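5' nucleotidase family protein (Staphylococcus aureus subsp. aureus, PDB 4Q7F) belongs to the 5'-nucleotidase family, pairing a calcineurin-like metallophosphoesterase domain that holds manganese and magnesium with a C-terminal 5'-nucleotidase domain. Local coordinates at residues I135-D139 with S140-D144; F185-L188 with Q189-L192; R448-G451 with Q452-S455. All coordinates share one frame; numbering follows the deposited sequence. Where two conformers were deposited one is given.

Contact 1: residues I135-D139 with S140-D144; sequences IYEND and STLTD
Y136 and E137 meet S140, T141 and L142 in a local contact round the end of a short beta hairpin, at the surface of the metallophosphoesterase domain. The N of E137 donates to the O of S140 over 2.7 Å, whereas the return bond, from S140 N to E137 O, is weak at 3.4 Å. Beyond the non-hydrogen-bonded pair Y136-T141, the N of L142 reaches the O of I135 at 3.0 Å in a nearly straight bond (175° at the hydrogen). A type II' turn from E137 to S140 closes this two-stranded hairpin, which continues through strand 135-137 into strand 179-181 as a small antiparallel sheet.

On one face the methyl CG2 of T141 lies over the Y136 ring, 4.3 Å from its centroid, a CH-pi contact. That methyl stands anti to its own carbonyl carbon, because OG1 takes the place between N and C (chi1 55°) and from there donates to the O of T143 at 2.6 Å. H182 meets the same tyrosine ring edge-to-face.

The extended E137 side chain goes the other way and runs across L142, its OE1 3.8 Å from L142 CD1; its other oxygen, OE2, forms a salt bridge with K120 of helix 116-125. Water 1 donates to I135 O and accepts from T143 N, each bond 2.9 Å long, and so links strand residue I135 to the loop after T141.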
ATOM      1  N   ILE A 135     -18.165   3.841   0.038  1.00 25.80           N
ATOM      2  CA  ILE A 135     -17.748   4.046  -1.346  1.00 25.87           C
ATOM      3  C   ILE A 135     -18.970   3.779  -2.185  1.00 27.80           C
ATOM      4  O   ILE A 135     -19.502   2.648  -2.201  1.00 27.88           O
ATOM      5  CB  ILE A 135     -16.606   3.121  -1.794  1.00 24.69           C
ATOM      6  CG1 ILE A 135     -15.337   3.432  -1.012  1.00 23.86           C
ATOM      7  CG2 ILE A 135     -16.348   3.285  -3.287  1.00 25.19           C
ATOM      8  CD1 ILE A 135     -14.127   2.612  -1.416  1.00 23.10           C
ATOM      9  N   TYR A 136     -19.445   4.817  -2.859  1.00 29.38           N
ATOM     10  CA  TYR A 136     -20.634   4.706  -3.695  1.00 31.19           C
ATOM     11  C   TYR A 136     -20.312   4.665  -5.172  1.00 31.51           C
ATOM     12  O   TYR A 136     -19.367   5.333  -5.653  1.00 30.35           O
ATOM     13  CB  TYR A 136     -21.576   5.884  -3.429  1.00 33.38           C
ATOM     14  CG  TYR A 136     -22.466   5.746  -2.212  1.00 35.68           C
ATOM     15  CD1 TYR A 136     -21.938   5.597  -0.932  1.00 35.85           C
ATOM     16  CD2 TYR A 136     -23.850   5.828  -2.340  1.00 38.37           C
ATOM     17  CE1 TYR A 136     -22.771   5.484   0.180  1.00 36.51           C
ATOM     18  CE2 TYR A 136     -24.682   5.739  -1.238  1.00 39.92           C
ATOM     19  CZ  TYR A 136     -24.143   5.566   0.017  1.00 39.37           C
ATOM     20  OH  TYR A 136     -24.999   5.474   1.102  1.00 42.62           O
ATOM     21  N   GLU A 137     -21.097   3.878  -5.888  1.00 32.66           N
ATOM     22  CA  GLU A 137     -21.022   3.817  -7.331  1.00 35.28           C
ATOM     23  C   GLU A 137     -22.388   4.353  -7.773  1.00 38.79           C
ATOM     24  O   GLU A 137     -23.424   3.720  -7.538  1.00 37.80           O
ATOM     25  CB  GLU A 137     -20.810   2.400  -7.808  1.00 36.43           C
ATOM     26  CG  GLU A 137     -20.702   2.299  -9.314  1.00 38.43           C
ATOM     27  CD  GLU A 137     -20.683   0.868  -9.804  1.00 38.92           C
ATOM     28  OE1 GLU A 137     -21.307  -0.011  -9.178  1.00 42.44           O
ATOM     29  OE2 GLU A 137     -20.079   0.631 -10.852  1.00 40.92           O
ATOM     30  N   ASN A 138     -22.386   5.524  -8.396  1.00 42.12           N
ATOM     31  CA  ASN A 138     -23.615   6.195  -8.773  1.00 47.14           C
ATOM     32  C   ASN A 138     -24.403   6.510  -7.484  1.00 48.66           C
ATOM     33  O   ASN A 138     -23.848   7.153  -6.579  1.00 50.46           O
ATOM     34  CB  ASN A 138     -24.407   5.409  -9.839  1.00 48.83           C
ATOM     35  CG  ASN A 138     -23.656   5.307 -11.163  1.00 50.24           C
ATOM     36  OD1 ASN A 138     -22.834   6.166 -11.503  1.00 51.52           O
ATOM     37  ND2 ASN A 138     -23.947   4.263 -11.922  1.00 52.53           N
ATOM     38  N   ASP A 139     -25.634   6.032  -7.363  0.60 47.96           N
ATOM     39  CA  ASP A 139     -26.444   6.367  -6.195  0.60 49.72           C
ATOM     40  C   ASP A 139     -26.651   5.221  -5.194  0.60 47.09           C
ATOM     41  O   ASP A 139     -27.672   5.154  -4.522  0.60 50.17           O
ATOM     42  CB  ASP A 139     -27.784   6.965  -6.668  0.60 52.08           C
ATOM     43  CG  ASP A 139     -27.592   8.230  -7.505  0.60 52.70           C
ATOM     44  OD1 ASP A 139     -26.553   8.909  -7.352  0.60 51.75           O
ATOM     45  OD2 ASP A 139     -28.485   8.553  -8.311  0.60 58.47           O
ATOM     46  N   SER A 140     -25.668   4.331  -5.088  1.00 44.57           N
ATOM     47  CA  SER A 140     -25.714   3.247  -4.109  1.00 42.08           C
ATOM     48  C   SER A 140     -24.280   2.771  -3.834  1.00 37.63           C
ATOM     49  O   SER A 140     -23.340   3.214  -4.496  1.00 35.63           O
ATOM     50  CB  SER A 140     -26.601   2.091  -4.587  1.00 43.88           C
ATOM     51  OG  SER A 140     -26.010   1.415  -5.680  1.00 46.84           O
ATOM     52  N   THR A 141     -24.119   1.907  -2.843  1.00 34.40           N
ATOM     53  CA  THR A 141     -22.801   1.395  -2.500  1.00 33.25           C
ATOM     54  C   THR A 141     -22.251   0.528  -3.634  1.00 32.15           C
ATOM     55  O   THR A 141     -22.995  -0.168  -4.312  1.00 31.57           O
ATOM     56  CB  THR A 141     -22.813   0.600  -1.178  1.00 32.84           C
ATOM     57  OG1 THR A 141     -23.790  -0.453  -1.254  1.00 33.18           O
ATOM     58  CG2 THR A 141     -23.140   1.525   0.007  1.00 33.46           C
ATOM     59  N   LEU A 142     -20.949   0.634  -3.863  1.00 31.77           N
ATOM     60  CA  LEU A 142     -20.265  -0.177  -4.867  1.00 31.09           C
ATOM     61  C   LEU A 142     -20.508  -1.647  -4.539  1.00 30.94           C
ATOM     62  O   LEU A 142     -20.880  -2.425  -5.412  1.00 30.25           O
ATOM     63  CB  LEU A 142     -18.769   0.139  -4.872  1.00 30.13           C
ATOM     64  CG  LEU A 142     -17.850  -0.822  -5.630  1.00 29.61           C
ATOM     65  CD1 LEU A 142     -18.223  -0.959  -7.098  1.00 30.33           C
ATOM     66  CD2 LEU A 142     -16.408  -0.370  -5.473  1.00 29.68           C
ATOM     67  N   THR A 143     -20.292  -2.012  -3.272  1.00 31.04           N
ATOM     68  CA  THR A 143     -20.535  -3.388  -2.794  1.00 30.92           C
ATOM     69  C   THR A 143     -22.010  -3.589  -2.503  1.00 31.57           C
ATOM     70  O   THR A 143     -22.750  -2.619  -2.281  1.00 31.64           O
ATOM     71  CB  THR A 143     -19.733  -3.730  -1.516  1.00 29.61           C
ATOM     72  OG1 THR A 143     -19.974  -2.760  -0.476  1.00 29.12           O
ATOM     73  CG2 THR A 143     -18.258  -3.766  -1.812  1.00 28.99           C
ATOM     74  N   ASP A 144     -22.449  -4.844  -2.534  1.00 31.48           N
ATOM     75  CA  ASP A 144     -23.842  -5.157  -2.236  1.00 33.36           C
ATOM     76  C   ASP A 144     -24.255  -4.587  -0.884  1.00 32.20           C
ATOM     77  O   ASP A 144     -25.333  -4.029  -0.747  1.00 32.56           O
ATOM     78  CB  ASP A 144     -24.085  -6.674  -2.240  1.00 35.40           C
ATOM     79  CG  ASP A 144     -23.938  -7.293  -3.622  1.00 37.45           C
ATOM     80  OD1 ASP A 144     -23.945  -6.553  -4.615  1.00 40.65           O
ATOM     81  OD2 ASP A 144     -23.821  -8.526  -3.719  1.00 42.06           O
TER
HETATM   82  O   HOH W   1     -19.257  -0.097  -1.388  1.00 22.71           O
HETATM   83  O   HOH W   2     -23.712   0.690  -7.124  0.50 34.30           O

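Contact 2: residues F185-L188 with Q189-L192; sequences FEIL and QQYL
Four successive backbone bonds tie F185-L188 to Q189-L192, each from an amide to the carbonyl four residues earlier, the repeat of an alpha helix. Q189 N reaches F185 O at 2.9 Å, Q190 N reaches E186 O at 3.0 Å, Y191 N reaches I187 O at 3.0 Å and L192 N reaches L188 O at 2.9 Å. Both segments belong to helix 184-198 of the metallophosphoesterase domain, which lies against strands 155-163 and 201-207 on one side and helix 229-236 on another.

The polar side chains follow the same spacing. Q190, its CG anti to the carbonyl carbon (chi1 -65°), folds back along the helix so that CG comes within 3.1 Å of E186 O; the amide NE2 is near that oxygen too, but at an angle too poor for a hydrogen bond. Q189 instead extends past F185, crossing it obliquely with amide and ring planes 75° apart, and the ring carbon CE1 of F185 stands 3.9 Å from NE2 of Q189. The F185 ring also meets F236 of helix 229-236.

Among the residues packed on the sheet, L188 and L192 cross, with CD1 of L188 4.0 Å from CG of L192; L188 packs on L162 and V204, L192 on I202. I187 and Y191 run side by side in the same direction. The tyrosine ring has I187 O at its edge, in plane, while the I187 methyl CG2 rests 3.7 Å from Y191 CD2.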
ATOM      1  N   PHE A 185     -15.482   8.559   8.953  1.00 31.72           N
ATOM      2  CA  PHE A 185     -16.013   9.109  10.192  1.00 33.86           C
ATOM      3  C   PHE A 185     -17.488   9.466  10.043  1.00 35.62           C
ATOM      4  O   PHE A 185     -18.308   9.150  10.919  1.00 36.23           O
ATOM      5  CB  PHE A 185     -15.243  10.374  10.592  1.00 35.11           C
ATOM      6  CG  PHE A 185     -15.767  11.031  11.838  1.00 37.16           C
ATOM      7  CD1 PHE A 185     -16.909  11.807  11.798  1.00 38.90           C
ATOM      8  CD2 PHE A 185     -15.115  10.875  13.048  1.00 38.57           C
ATOM      9  CE1 PHE A 185     -17.402  12.407  12.942  1.00 41.47           C
ATOM     10  CE2 PHE A 185     -15.595  11.483  14.196  1.00 40.31           C
ATOM     11  CZ  PHE A 185     -16.742  12.248  14.143  1.00 41.88           C
ATOM     12  N   GLU A 186     -17.821  10.152   8.950  1.00 37.01           N
ATOM     13  CA  GLU A 186     -19.201  10.607   8.721  1.00 38.99           C
ATOM     14  C   GLU A 186     -20.171   9.455   8.512  1.00 37.17           C
ATOM     15  O   GLU A 186     -21.276   9.473   9.041  1.00 37.58           O
ATOM     16  CB  GLU A 186     -19.284  11.563   7.536  1.00 41.59           C
ATOM     17  CG  GLU A 186     -18.517  12.860   7.734  1.00 45.71           C
ATOM     18  CD  GLU A 186     -18.630  13.792   6.547  1.00 49.90           C
ATOM     19  OE1 GLU A 186     -19.503  13.561   5.673  1.00 53.27           O
ATOM     20  OE2 GLU A 186     -17.846  14.762   6.497  1.00 51.88           O
ATOM     21  N   ILE A 187     -19.767   8.462   7.730  1.00 34.75           N
ATOM     22  CA  ILE A 187     -20.642   7.314   7.492  1.00 34.16           C
ATOM     23  C   ILE A 187     -20.842   6.526   8.793  1.00 33.99           C
ATOM     24  O   ILE A 187     -21.950   6.063   9.086  1.00 35.26           O
ATOM     25  CB  ILE A 187     -20.119   6.428   6.352  1.00 32.12           C
ATOM     26  CG1 ILE A 187     -20.095   7.221   5.044  1.00 32.32           C
ATOM     27  CG2 ILE A 187     -20.976   5.181   6.197  1.00 32.23           C
ATOM     28  CD1 ILE A 187     -21.418   7.863   4.654  1.00 34.12           C
ATOM     29  N   LEU A 188     -19.775   6.372   9.571  1.00 32.97           N
ATOM     30  CA  LEU A 188     -19.878   5.681  10.843  1.00 33.85           C
ATOM     31  C   LEU A 188     -20.848   6.433  11.743  1.00 35.70           C
ATOM     32  O   LEU A 188     -21.775   5.840  12.298  1.00 35.35           O
ATOM     33  CB  LEU A 188     -18.510   5.555  11.538  1.00 34.23           C
ATOM     34  CG  LEU A 188     -18.530   4.895  12.928  1.00 34.52           C
ATOM     35  CD1 LEU A 188     -19.118   3.498  12.864  1.00 33.82           C
ATOM     36  CD2 LEU A 188     -17.123   4.850  13.497  1.00 35.19           C
ATOM     37  N   GLN A 189     -20.623   7.739  11.875  1.00 36.19           N
ATOM     38  CA  GLN A 189     -21.458   8.603  12.697  1.00 38.51           C
ATOM     39  C   GLN A 189     -22.938   8.481  12.356  1.00 38.98           C
ATOM     40  O   GLN A 189     -23.799   8.489  13.240  1.00 39.25           O
ATOM     41  CB  GLN A 189     -21.038  10.060  12.511  1.00 39.98           C
ATOM     42  CG  GLN A 189     -21.844  11.031  13.362  1.00 42.97           C
ATOM     43  CD  GLN A 189     -21.362  12.452  13.224  1.00 44.58           C
ATOM     44  OE1 GLN A 189     -21.146  13.135  14.213  1.00 48.05           O
ATOM     45  NE2 GLN A 189     -21.165  12.897  11.992  1.00 43.87           N
ATOM     46  N   GLN A 190     -23.222   8.377  11.068  1.00 38.50           N
ATOM     47  CA  GLN A 190     -24.591   8.282  10.597  1.00 40.02           C
ATOM     48  C   GLN A 190     -25.205   6.895  10.843  1.00 40.25           C
ATOM     49  O   GLN A 190     -26.380   6.799  11.153  1.00 40.60           O
ATOM     50  CB  GLN A 190     -24.642   8.686   9.125  1.00 40.24           C
ATOM     51  CG  GLN A 190     -24.259  10.155   8.932  1.00 41.66           C
ATOM     52  CD  GLN A 190     -23.923  10.513   7.499  1.00 41.36           C
ATOM     53  OE1 GLN A 190     -24.296   9.805   6.565  1.00 41.93           O
ATOM     54  NE2 GLN A 190     -23.219  11.628   7.317  1.00 41.68           N
ATOM     55  N   TYR A 191     -24.400   5.836  10.734  1.00 39.18           N
ATOM     56  CA  TYR A 191     -24.880   4.465  10.962  1.00 39.74           C
ATOM     57  C   TYR A 191     -24.993   4.017  12.424  1.00 39.19           C
ATOM     58  O   TYR A 191     -25.822   3.159  12.740  1.00 37.99           O
ATOM     59  CB  TYR A 191     -23.984   3.451  10.262  1.00 40.20           C
ATOM     60  CG  TYR A 191     -24.412   3.033   8.880  1.00 43.23           C
ATOM     61  CD1 TYR A 191     -25.261   1.939   8.706  1.00 46.71           C
ATOM     62  CD2 TYR A 191     -23.933   3.675   7.752  1.00 44.27           C
ATOM     63  CE1 TYR A 191     -25.635   1.521   7.443  1.00 49.61           C
ATOM     64  CE2 TYR A 191     -24.299   3.268   6.487  1.00 46.45           C
ATOM     65  CZ  TYR A 191     -25.142   2.192   6.338  1.00 48.82           C
ATOM     66  OH  TYR A 191     -25.506   1.787   5.080  1.00 54.43           O
ATOM     67  N   LEU A 192     -24.143   4.544  13.301  1.00 38.36           N
ATOM     68  CA  LEU A 192     -24.175   4.131  14.705  1.00 39.98           C
ATOM     69  C   LEU A 192     -25.548   4.042  15.344  1.00 40.88           C
ATOM     70  O   LEU A 192     -25.886   2.998  15.889  1.00 39.74           O
ATOM     71  CB  LEU A 192     -23.252   4.959  15.584  1.00 40.88           C
ATOM     72  CG  LEU A 192     -21.845   4.380  15.652  1.00 41.00           C
ATOM     73  CD1 LEU A 192     -20.916   5.346  16.361  1.00 42.32           C
ATOM     74  CD2 LEU A 192     -21.848   3.033  16.354  1.00 40.71           C
TER

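Contact 3: residues R448-G451 with Q452-S455; sequences RPKG and QRVS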
ATOM      1  N   ARG A 448      18.748  23.783   6.217  1.00 25.77           N
ATOM      2  CA  ARG A 448      17.862  24.946   6.017  1.00 25.42           C
ATOM      3  C   ARG A 448      16.402  24.560   6.208  1.00 25.11           C
ATOM      4  O   ARG A 448      16.068  23.388   6.083  1.00 24.48           O
ATOM      5  CB  ARG A 448      18.113  25.536   4.637  1.00 24.77           C
ATOM      6  CG  ARG A 448      19.564  26.007   4.495  1.00 24.87           C
ATOM      7  CD  ARG A 448      19.882  26.480   3.105  1.00 24.18           C
ATOM      8  NE  ARG A 448      21.303  26.767   2.977  1.00 24.19           N
ATOM      9  CZ  ARG A 448      21.872  27.297   1.899  1.00 23.46           C
ATOM     10  NH1 ARG A 448      21.133  27.618   0.826  1.00 23.05           N
ATOM     11  NH2 ARG A 448      23.180  27.522   1.898  1.00 23.05           N
ATOM     12  N   PRO A 449      15.522  25.540   6.491  1.00 25.67           N
ATOM     13  CA  PRO A 449      14.136  25.175   6.742  1.00 25.98           C
ATOM     14  C   PRO A 449      13.486  24.492   5.560  1.00 25.22           C
ATOM     15  O   PRO A 449      13.826  24.775   4.405  1.00 23.35           O
ATOM     16  CB  PRO A 449      13.464  26.516   7.034  1.00 27.15           C
ATOM     17  CG  PRO A 449      14.563  27.364   7.574  1.00 27.63           C
ATOM     18  CD  PRO A 449      15.775  26.962   6.784  1.00 26.74           C
ATOM     19  N   LYS A 450      12.572  23.577   5.852  1.00 25.53           N
ATOM     20  CA  LYS A 450      11.848  22.864   4.818  1.00 26.37           C
ATOM     21  C   LYS A 450      11.173  23.875   3.910  1.00 25.77           C
ATOM     22  O   LYS A 450      10.690  24.906   4.384  1.00 26.32           O
ATOM     23  CB  LYS A 450      10.802  21.903   5.438  1.00 27.23           C
ATOM     24  CG  LYS A 450      11.438  20.784   6.232  1.00 29.39           C
ATOM     25  CD  LYS A 450      10.413  19.751   6.737  1.00 32.24           C
ATOM     26  CE  LYS A 450      11.107  18.576   7.425  1.00 34.45           C
ATOM     27  NZ  LYS A 450      10.145  17.508   7.857  1.00 38.02           N
ATOM     28  N   GLY A 451      11.156  23.589   2.608  1.00 25.10           N
ATOM     29  CA  GLY A 451      10.575  24.507   1.651  1.00 25.64           C
ATOM     30  C   GLY A 451      11.591  25.524   1.079  1.00 25.67           C
ATOM     31  O   GLY A 451      11.278  26.244   0.128  1.00 25.24           O
ATOM     32  N   GLN A 452      12.790  25.625   1.653  1.00 24.96           N
ATOM     33  CA  GLN A 452      13.798  26.517   1.086  1.00 24.84           C
ATOM     34  C   GLN A 452      15.191  25.897   1.089  1.00 23.90           C
ATOM     35  O   GLN A 452      16.206  26.582   1.197  1.00 23.36           O
ATOM     36  CB  GLN A 452      13.782  27.878   1.767  1.00 26.54           C
ATOM     37  CG  GLN A 452      14.140  27.887   3.225  1.00 27.63           C
ATOM     38  CD  GLN A 452      13.879  29.237   3.836  1.00 29.36           C
ATOM     39  OE1 GLN A 452      14.795  30.042   4.020  1.00 30.75           O
ATOM     40  NE2 GLN A 452      12.614  29.531   4.079  1.00 30.28           N
ATOM     41  N   ARG A 453      15.207  24.599   0.851  1.00 22.62           N
ATOM     42  CA  ARG A 453      16.411  23.796   0.858  1.00 22.33           C
ATOM     43  C   ARG A 453      17.001  23.544  -0.512  1.00 20.96           C
ATOM     44  O   ARG A 453      18.109  23.025  -0.586  1.00 20.95           O
ATOM     45  CB  ARG A 453      16.091  22.392   1.448  1.00 22.64           C
ATOM     46  CG  ARG A 453      15.671  22.373   2.911  1.00 23.94           C
ATOM     47  CD  ARG A 453      15.351  20.956   3.399  1.00 23.70           C
ATOM     48  NE  ARG A 453      15.272  20.897   4.866  1.00 24.65           N
ATOM     49  CZ  ARG A 453      14.958  19.811   5.569  1.00 25.01           C
ATOM     50  NH1 ARG A 453      14.710  18.671   4.967  1.00 23.85           N
ATOM     51  NH2 ARG A 453      14.938  19.867   6.888  1.00 26.95           N
ATOM     52  N   VAL A 454      16.249  23.814  -1.581  1.00 19.76           N
ATOM     53  CA  VAL A 454      16.722  23.513  -2.933  1.00 19.18           C
ATOM     54  C   VAL A 454      17.420  24.746  -3.540  1.00 19.73           C
ATOM     55  O   VAL A 454      16.861  25.800  -3.545  1.00 19.65           O
ATOM     56  CB  VAL A 454      15.582  23.060  -3.835  1.00 19.38           C
ATOM     57  CG1 VAL A 454      16.089  22.773  -5.244  1.00 19.63           C
ATOM     58  CG2 VAL A 454      14.905  21.814  -3.262  1.00 19.17           C
ATOM     59  N   SER A 455      18.649  24.549  -4.005  1.00 19.80           N
ATOM     60  CA  SER A 455      19.484  25.591  -4.594  1.00 20.90           C
ATOM     61  C   SER A 455      20.127  25.097  -5.876  1.00 21.63           C
ATOM     62  O   SER A 455      20.122  23.890  -6.178  1.00 21.41           O
ATOM     63  CB  SER A 455      20.598  25.965  -3.624  1.00 20.83           C
ATOM     64  OG  SER A 455      20.092  26.648  -2.499  1.00 21.04           O
TER
HETATM   65  O   HOH W   3      20.908  28.972  -2.132  1.00 19.89           O
HETATM   66  O   HOH W   4      18.784  26.540  -0.037  1.00 23.53           O
HETATM   67  O   HOH W   5      10.596  27.657   3.767  1.00 38.00           O
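Q452 closes a type II beta turn that begins at P449, its N donating to P449 O at 3.1 Å; the turn belongs to the loop between strands 441-445 and 454-459 of the C-terminal domain. G451 takes the third position with a positive phi of 90°, as this turn type requires. The Q452 side chain leaves between N and carbonyl carbon (chi1 64°), which lays CG against the proline ring, 4.0 Å from P449 CD. At its end NE2 is linked through water 5 to K450 O.

R453 comes next, its extended chain running back alongside R448-K450. Its NE donates to R448 O at 2.9 Å, almost straight and within 4° of the guanidinium plane, while NH1 is held by A408 O and F411 O. With the group fixed in this way, K450 lies alongside it, CG 3.6 Å above the centre of one face, and sends its NZ on to a salt bridge with D423.

At S455, where strand 454-459 has begun, OG approaches R448 without bonding to it directly. Water 4 bridges them: it accepts from R448 NH1 at 2.7 Å, donates to Q452 O, and lies 2.8 Å from S455 OG.

Overall arrangement
All three contacts join neighbours in sequence, yet they sit in different parts of the two-domain chain. Contacts 1 and 2 share the metallophosphoesterase domain: their centres are 16 Å apart and their nearest atoms about 5 Å, without touching. H182, which meets contact 1 through Y136 and contact 2 through I187, lies between them. Contact 3 belongs to the C-terminal domain, its centre 44 Å from that of contact 1 and 41 Å from that of contact 2. None of the three supplies a metal or ligand residue. Contact 1 approaches the site through I135, whose side chain is about 11 Å from the magnesium ion and about 14 Å from the bound (2R,3S,5R)-5-(6-amino-9H-purin-9-yl)-tetrahydro-2-(hydroxymethyl)furan-3-ol.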